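Long-range contact in Hia (Adhesin) (Haemophilus influenzae, PDB 3EMF), which probably helps the bacterium adhere to host cells as a trimeric autotransporter adhesin of the outer membrane, this piece being its second binding domain: residues 9-22 and 30-44. Residues are numbered along the deposited sequence; the frame is centred on the assembly and turned at random.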
loop_
_atom_site.group_PDB
_atom_site.type_symbol
_atom_site.label_atom_id
_atom_site.label_comp_id
_atom_site.label_asym_id
_atom_site.label_seq_id
_atom_site.Cartn_x
_atom_site.Cartn_y
_atom_site.Cartn_z
ATOM N N LEU A 9 -16.121 0.948 11.460
ATOM C CA LEU A 9 -15.619 0.352 10.222
ATOM C C LEU A 9 -15.597 -1.172 10.247
ATOM O O LEU A 9 -15.125 -1.789 11.211
ATOM C CB LEU A 9 -14.198 0.847 9.911
ATOM C CG LEU A 9 -14.033 2.333 9.597
ATOM C CD1 LEU A 9 -12.534 2.711 9.538
ATOM C CD2 LEU A 9 -14.768 2.698 8.299
ATOM N N LYS A 10 -16.067 -1.768 9.157
ATOM C CA LYS A 10 -16.048 -3.224 9.010
ATOM C C LYS A 10 -14.995 -3.608 7.989
ATOM O O LYS A 10 -14.431 -2.754 7.306
ATOM C CB LYS A 10 -17.405 -3.743 8.535
ATOM C CG LYS A 10 -18.604 -3.210 9.306
ATOM C CD LYS A 10 -19.915 -3.682 8.679
ATOM C CE LYS A 10 -21.124 -3.066 9.380
ATOM N NZ LYS A 10 -21.205 -3.475 10.816
ATOM N N ALA A 11 -14.740 -4.903 7.896
ATOM C CA ALA A 11 -13.868 -5.441 6.880
ATOM C C ALA A 11 -14.730 -6.027 5.778
ATOM O O ALA A 11 -15.869 -6.426 6.006
ATOM C CB ALA A 11 -12.985 -6.521 7.482
ATOM N N TYR A 12 -14.189 -6.093 4.576
ATOM C CA TYR A 12 -14.851 -6.855 3.547
ATOM C C TYR A 12 -14.982 -8.305 4.014
ATOM O O TYR A 12 -14.087 -8.830 4.687
ATOM C CB TYR A 12 -14.063 -6.794 2.262
ATOM C CG TYR A 12 -14.174 -5.454 1.598
ATOM C CD1 TYR A 12 -15.377 -5.026 1.063
ATOM C CD2 TYR A 12 -13.077 -4.599 1.528
ATOM C CE1 TYR A 12 -15.485 -3.783 0.460
ATOM C CE2 TYR A 12 -13.174 -3.367 0.926
ATOM C CZ TYR A 12 -14.370 -2.961 0.390
ATOM O OH TYR A 12 -14.459 -1.721 -0.216
ATOM N N GLY A 13 -16.107 -8.928 3.671
ATOM C CA GLY A 13 -16.402 -10.307 4.068
ATOM C C GLY A 13 -17.281 -10.382 5.296
ATOM O O GLY A 13 -17.790 -11.452 5.628
ATOM N N ASP A 14 -17.444 -9.254 5.983
ATOM C CA ASP A 14 -18.266 -9.211 7.186
ATOM C C ASP A 14 -19.705 -9.535 6.785
ATOM O O ASP A 14 -20.194 -9.051 5.758
ATOM C CB ASP A 14 -18.177 -7.825 7.840
ATOM C CG ASP A 14 -18.798 -7.777 9.240
ATOM O OD1 ASP A 14 -19.974 -8.179 9.408
ATOM O OD2 ASP A 14 -18.112 -7.309 10.177
ATOM N N ALA A 15 -20.387 -10.323 7.607
ATOM C CA ALA A 15 -21.717 -10.840 7.265
ATOM C C ALA A 15 -22.827 -9.798 7.161
ATOM O O ALA A 15 -23.788 -9.996 6.416
ATOM C CB ALA A 15 -22.128 -11.934 8.247
ATOM N N ASN A 16 -22.740 -8.711 7.917
ATOM C CA ASN A 16 -23.859 -7.757 7.907
ATOM C C ASN A 16 -23.692 -6.541 6.990
ATOM O O ASN A 16 -24.328 -5.508 7.191
ATOM C CB ASN A 16 -24.290 -7.352 9.324
ATOM C CG ASN A 16 -23.123 -7.199 10.273
ATOM O OD1 ASN A 16 -22.018 -6.830 9.871
ATOM N ND2 ASN A 16 -23.366 -7.476 11.551
ATOM N N PHE A 17 -22.830 -6.679 5.991
ATOM C CA PHE A 17 -22.715 -5.702 4.922
ATOM C C PHE A 17 -24.023 -5.765 4.167
ATOM O O PHE A 17 -24.547 -6.854 3.922
ATOM C CB PHE A 17 -21.550 -6.069 4.002
ATOM C CG PHE A 17 -21.487 -5.265 2.728
ATOM C CD1 PHE A 17 -20.719 -4.122 2.660
ATOM C CD2 PHE A 17 -22.168 -5.675 1.594
ATOM C CE1 PHE A 17 -20.643 -3.386 1.489
ATOM C CE2 PHE A 17 -22.096 -4.951 0.421
ATOM C CZ PHE A 17 -21.332 -3.804 0.369
ATOM N N ASN A 18 -24.570 -4.606 3.814
ATOM C CA ASN A 18 -25.877 -4.581 3.167
ATOM C C ASN A 18 -25.774 -4.263 1.688
ATOM O O ASN A 18 -25.468 -3.125 1.293
ATOM C CB ASN A 18 -26.796 -3.571 3.844
ATOM C CG ASN A 18 -28.130 -3.438 3.134
ATOM O OD1 ASN A 18 -28.186 -3.223 1.922
ATOM N ND2 ASN A 18 -29.210 -3.560 3.886
ATOM N N PHE A 19 -26.065 -5.266 0.871
ATOM C CA PHE A 19 -25.874 -5.145 -0.568
ATOM C C PHE A 19 -26.720 -4.054 -1.224
ATOM O O PHE A 19 -26.269 -3.394 -2.166
ATOM C CB PHE A 19 -26.077 -6.500 -1.240
ATOM C CG PHE A 19 -24.992 -7.472 -0.928
ATOM C CD1 PHE A 19 -23.802 -7.446 -1.632
ATOM C CD2 PHE A 19 -25.138 -8.376 0.097
ATOM C CE1 PHE A 19 -22.790 -8.329 -1.339
ATOM C CE2 PHE A 19 -24.131 -9.265 0.393
ATOM C CZ PHE A 19 -22.960 -9.242 -0.323
ATOM N N THR A 20 -27.927 -3.850 -0.710
ATOM C CA THR A 20 -28.840 -2.845 -1.258
ATOM C C THR A 20 -28.257 -1.436 -1.231
ATOM O O THR A 20 -28.340 -0.695 -2.216
ATOM C CB THR A 20 -30.178 -2.823 -0.488
ATOM O OG1 THR A 20 -30.946 -3.984 -0.824
ATOM C CG2 THR A 20 -30.979 -1.582 -0.845
ATOM N N ASN A 21 -27.659 -1.084 -0.094
ATOM C CA ASN A 21 -27.212 0.282 0.178
ATOM C C ASN A 21 -25.883 0.639 -0.464
ATOM O O ASN A 21 -25.474 1.800 -0.444
ATOM C CB ASN A 21 -27.095 0.508 1.686
ATOM C CG ASN A 21 -28.365 0.182 2.427
ATOM O OD1 ASN A 21 -29.448 0.159 1.847
ATOM N ND2 ASN A 21 -28.243 -0.066 3.723
ATOM N N ASN A 22 -25.194 -0.354 -1.014
ATOM C CA ASN A 22 -23.846 -0.133 -1.532
ATOM C C ASN A 22 -23.754 -0.384 -3.029
ATOM O O ASN A 22 -24.666 -0.946 -3.614
ATOM C CB ASN A 22 -22.845 -0.998 -0.766
ATOM C CG ASN A 22 -22.684 -0.545 0.671
ATOM O OD1 ASN A 22 -21.967 0.417 0.943
ATOM N ND2 ASN A 22 -23.364 -1.218 1.594
ATOM N N GLN A 30 -16.815 -7.272 -1.529
ATOM C CA GLN A 30 -17.378 -7.931 -0.358
ATOM C C GLN A 30 -17.384 -9.451 -0.495
ATOM O O GLN A 30 -17.171 -10.170 0.494
ATOM C CB GLN A 30 -18.784 -7.384 -0.088
ATOM C CG GLN A 30 -19.634 -8.215 0.872
ATOM C CD GLN A 30 -19.223 -8.077 2.323
ATOM O OE1 GLN A 30 -18.274 -7.368 2.650
ATOM N NE2 GLN A 30 -19.920 -8.804 3.208
ATOM N N VAL A 31 -17.600 -9.950 -1.714
ATOM C CA VAL A 31 -17.797 -11.400 -1.925
ATOM C C VAL A 31 -16.553 -12.156 -2.377
ATOM O O VAL A 31 -16.590 -13.393 -2.522
ATOM C CB VAL A 31 -18.905 -11.685 -2.963
ATOM C CG1 VAL A 31 -20.241 -11.152 -2.490
ATOM C CG2 VAL A 31 -18.520 -11.085 -4.334
ATOM N N GLN A 32 -15.453 -11.431 -2.604
ATOM C CA GLN A 32 -14.193 -12.060 -2.999
ATOM C C GLN A 32 -13.261 -12.381 -1.819
ATOM O O GLN A 32 -12.930 -11.501 -1.021
ATOM C CB GLN A 32 -13.458 -11.174 -4.014
ATOM C CG GLN A 32 -14.124 -11.111 -5.374
ATOM C CD GLN A 32 -13.354 -10.221 -6.334
ATOM O OE1 GLN A 32 -12.401 -10.666 -6.977
ATOM N NE2 GLN A 32 -13.763 -8.957 -6.432
ATOM N N GLU A 33 -12.828 -13.639 -1.725
ATOM C CA GLU A 33 -11.904 -14.055 -0.675
ATOM C C GLU A 33 -10.643 -13.178 -0.682
ATOM O O GLU A 33 -10.034 -12.962 0.357
ATOM C CB GLU A 33 -11.500 -15.532 -0.832
ATOM C CG GLU A 33 -12.649 -16.534 -0.650
ATOM N N ALA A 34 -10.258 -12.695 -1.855
ATOM C CA ALA A 34 -9.072 -11.844 -1.997
ATOM C C ALA A 34 -9.126 -10.583 -1.128
ATOM O O ALA A 34 -8.096 -10.104 -0.637
ATOM C CB ALA A 34 -8.878 -11.473 -3.458
ATOM N N TYR A 35 -10.327 -10.043 -0.939
ATOM C CA TYR A 35 -10.494 -8.814 -0.175
ATOM C C TYR A 35 -10.830 -9.081 1.271
ATOM O O TYR A 35 -10.898 -8.153 2.082
ATOM C CB TYR A 35 -11.585 -7.926 -0.783
ATOM C CG TYR A 35 -11.176 -7.304 -2.088
ATOM C CD1 TYR A 35 -10.781 -5.968 -2.159
ATOM C CD2 TYR A 35 -11.155 -8.060 -3.248
ATOM C CE1 TYR A 35 -10.393 -5.413 -3.366
ATOM C CE2 TYR A 35 -10.757 -7.522 -4.447
ATOM C CZ TYR A 35 -10.389 -6.201 -4.508
ATOM O OH TYR A 35 -10.011 -5.683 -5.726
ATOM N N LYS A 36 -11.055 -10.352 1.599
ATOM C CA LYS A 36 -11.575 -10.668 2.919
ATOM C C LYS A 36 -10.653 -10.167 4.015
ATOM O O LYS A 36 -9.476 -10.525 4.049
ATOM C CB LYS A 36 -11.765 -12.195 3.086
ATOM C CG LYS A 36 -12.327 -12.566 4.443
ATOM C CD LYS A 36 -12.526 -14.101 4.582
ATOM C CE LYS A 36 -12.982 -14.467 5.997
ATOM N NZ LYS A 36 -12.654 -15.888 6.371
ATOM N N GLY A 37 -11.190 -9.371 4.932
ATOM C CA GLY A 37 -10.386 -8.868 6.033
ATOM C C GLY A 37 -9.739 -7.508 5.775
ATOM O O GLY A 37 -9.193 -6.900 6.687
ATOM N N LEU A 38 -9.779 -7.020 4.541
ATOM C CA LEU A 38 -9.304 -5.654 4.300
ATOM C C LEU A 38 -10.374 -4.692 4.793
ATOM O O LEU A 38 -11.557 -5.012 4.756
ATOM C CB LEU A 38 -9.014 -5.405 2.812
ATOM C CG LEU A 38 -7.900 -6.220 2.155
ATOM C CD1 LEU A 38 -7.685 -5.801 0.683
ATOM C CD2 LEU A 38 -6.620 -6.063 2.949
ATOM N N LEU A 39 -9.952 -3.510 5.231
ATOM C CA LEU A 39 -10.861 -2.511 5.764
ATOM C C LEU A 39 -11.845 -2.086 4.689
ATOM O O LEU A 39 -11.478 -1.859 3.533
ATOM C CB LEU A 39 -10.071 -1.293 6.268
ATOM C CG LEU A 39 -10.717 -0.385 7.321
ATOM C CD1 LEU A 39 -11.095 -1.203 8.559
ATOM C CD2 LEU A 39 -9.756 0.756 7.689
ATOM N N ASN A 40 -13.109 -1.995 5.067
ATOM C CA ASN A 40 -14.107 -1.472 4.164
ATOM C C ASN A 40 -14.301 0.024 4.433
ATOM O O ASN A 40 -15.055 0.413 5.307
ATOM C CB ASN A 40 -15.435 -2.215 4.298
ATOM C CG ASN A 40 -16.457 -1.716 3.299
ATOM O OD1 ASN A 40 -16.196 -0.745 2.583
ATOM N ND2 ASN A 40 -17.613 -2.373 3.230
ATOM N N LEU A 41 -13.595 0.857 3.688
ATOM C CA LEU A 41 -13.631 2.285 3.951
ATOM C C LEU A 41 -14.848 2.961 3.331
ATOM O O LEU A 41 -15.244 4.047 3.751
ATOM C CB LEU A 41 -12.331 2.949 3.472
ATOM C CG LEU A 41 -11.126 2.749 4.390
ATOM C CD1 LEU A 41 -9.877 3.367 3.770
ATOM C CD2 LEU A 41 -11.386 3.347 5.767
ATOM N N ASN A 42 -15.460 2.310 2.352
ATOM C CA ASN A 42 -16.480 2.974 1.545
ATOM C C ASN A 42 -17.911 2.497 1.787
ATOM O O ASN A 42 -18.760 2.602 0.898
ATOM C CB ASN A 42 -16.129 2.832 0.068
ATOM C CG ASN A 42 -16.738 3.928 -0.777
ATOM O OD1 ASN A 42 -17.162 3.692 -1.909
ATOM N ND2 ASN A 42 -16.799 5.135 -0.226
ATOM N N GLU A 43 -18.185 1.995 2.989
ATOM C CA GLU A 43 -19.519 1.473 3.310
ATOM C C GLU A 43 -20.556 2.583 3.543
ATOM O O GLU A 43 -20.327 3.531 4.300
ATOM C CB GLU A 43 -19.467 0.519 4.508
ATOM C CG GLU A 43 -20.666 -0.440 4.596
ATOM C CD GLU A 43 -20.519 -1.492 5.702
ATOM O OE1 GLU A 43 -19.547 -1.409 6.484
ATOM O OE2 GLU A 43 -21.377 -2.401 5.793
ATOM N N LYS A 44 -21.707 2.437 2.898
ATOM C CA LYS A 44 -22.749 3.469 2.914
ATOM C C LYS A 44 -24.001 3.016 3.647
ATOM O O LYS A 44 -24.191 1.815 3.890
ATOM C CB LYS A 44 -23.100 3.863 1.481
ATOM C CG LYS A 44 -22.049 4.737 0.849
ATOM C CD LYS A 44 -22.168 4.759 -0.652
ATOM C CE LYS A 44 -21.467 5.988 -1.199
ATOM N NZ LYS A 44 -20.162 6.180 -0.531
HETATM O O HOH W 1 -17.006 -0.377 6.998
HETATM O O HOH W 2 -17.990 -5.191 4.598
HETATM O O HOH W 3 -12.586 0.378 0.846
HETATM O O HOH W 4 -23.287 -9.360 3.501
HETATM O O HOH W 5 -23.656 -2.174 4.593
HETATM O O HOH W 6 -20.697 1.160 -1.527
#
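Both ends of the Gln30 side-chain amide grip the type II turn from Ala11 to Asp14: NE2 donates to Asp14 O at 2.6 Å, and OE1 takes the Gly13 N-H at 2.9 Å from above its carbonyl plane. With CG anti to the backbone N (chi1 165°) and the chain bent at chi2, this amide also lies stacked on the Phe17 ring, the planes 19° apart. A water donates to Gln30 OE1 and Ala11 O and accepts from Asn40 ND2. Backbone bonds Tyr12 N to Leu38 O and Asn40 N to Lys10 O flank a single bridge, Ala11 with Leu39, and Gly37 N to Tyr12 O follows one step along. Farther off, Asn22 OD1 accepts from Lys44 N at 2.8 Å. Asn40 lies across the Tyr12 ring, its CB 4.0 Å from the ring centroid, while its ND2 meets the Phe17 edge. Lys10 lays its CD against Glu43 OE1, whereas its NZ stays 5.1 Å from that oxygen. Facing Val60 and Leu63 of the second subunit, Leu9 CD1 packs on Leu39 CD2 at 3.9 Å. The loop before helix 24-30 is thus fastened to the helix's last residue and the loop after it, within the N-terminal HiaBD2 (GIN) region.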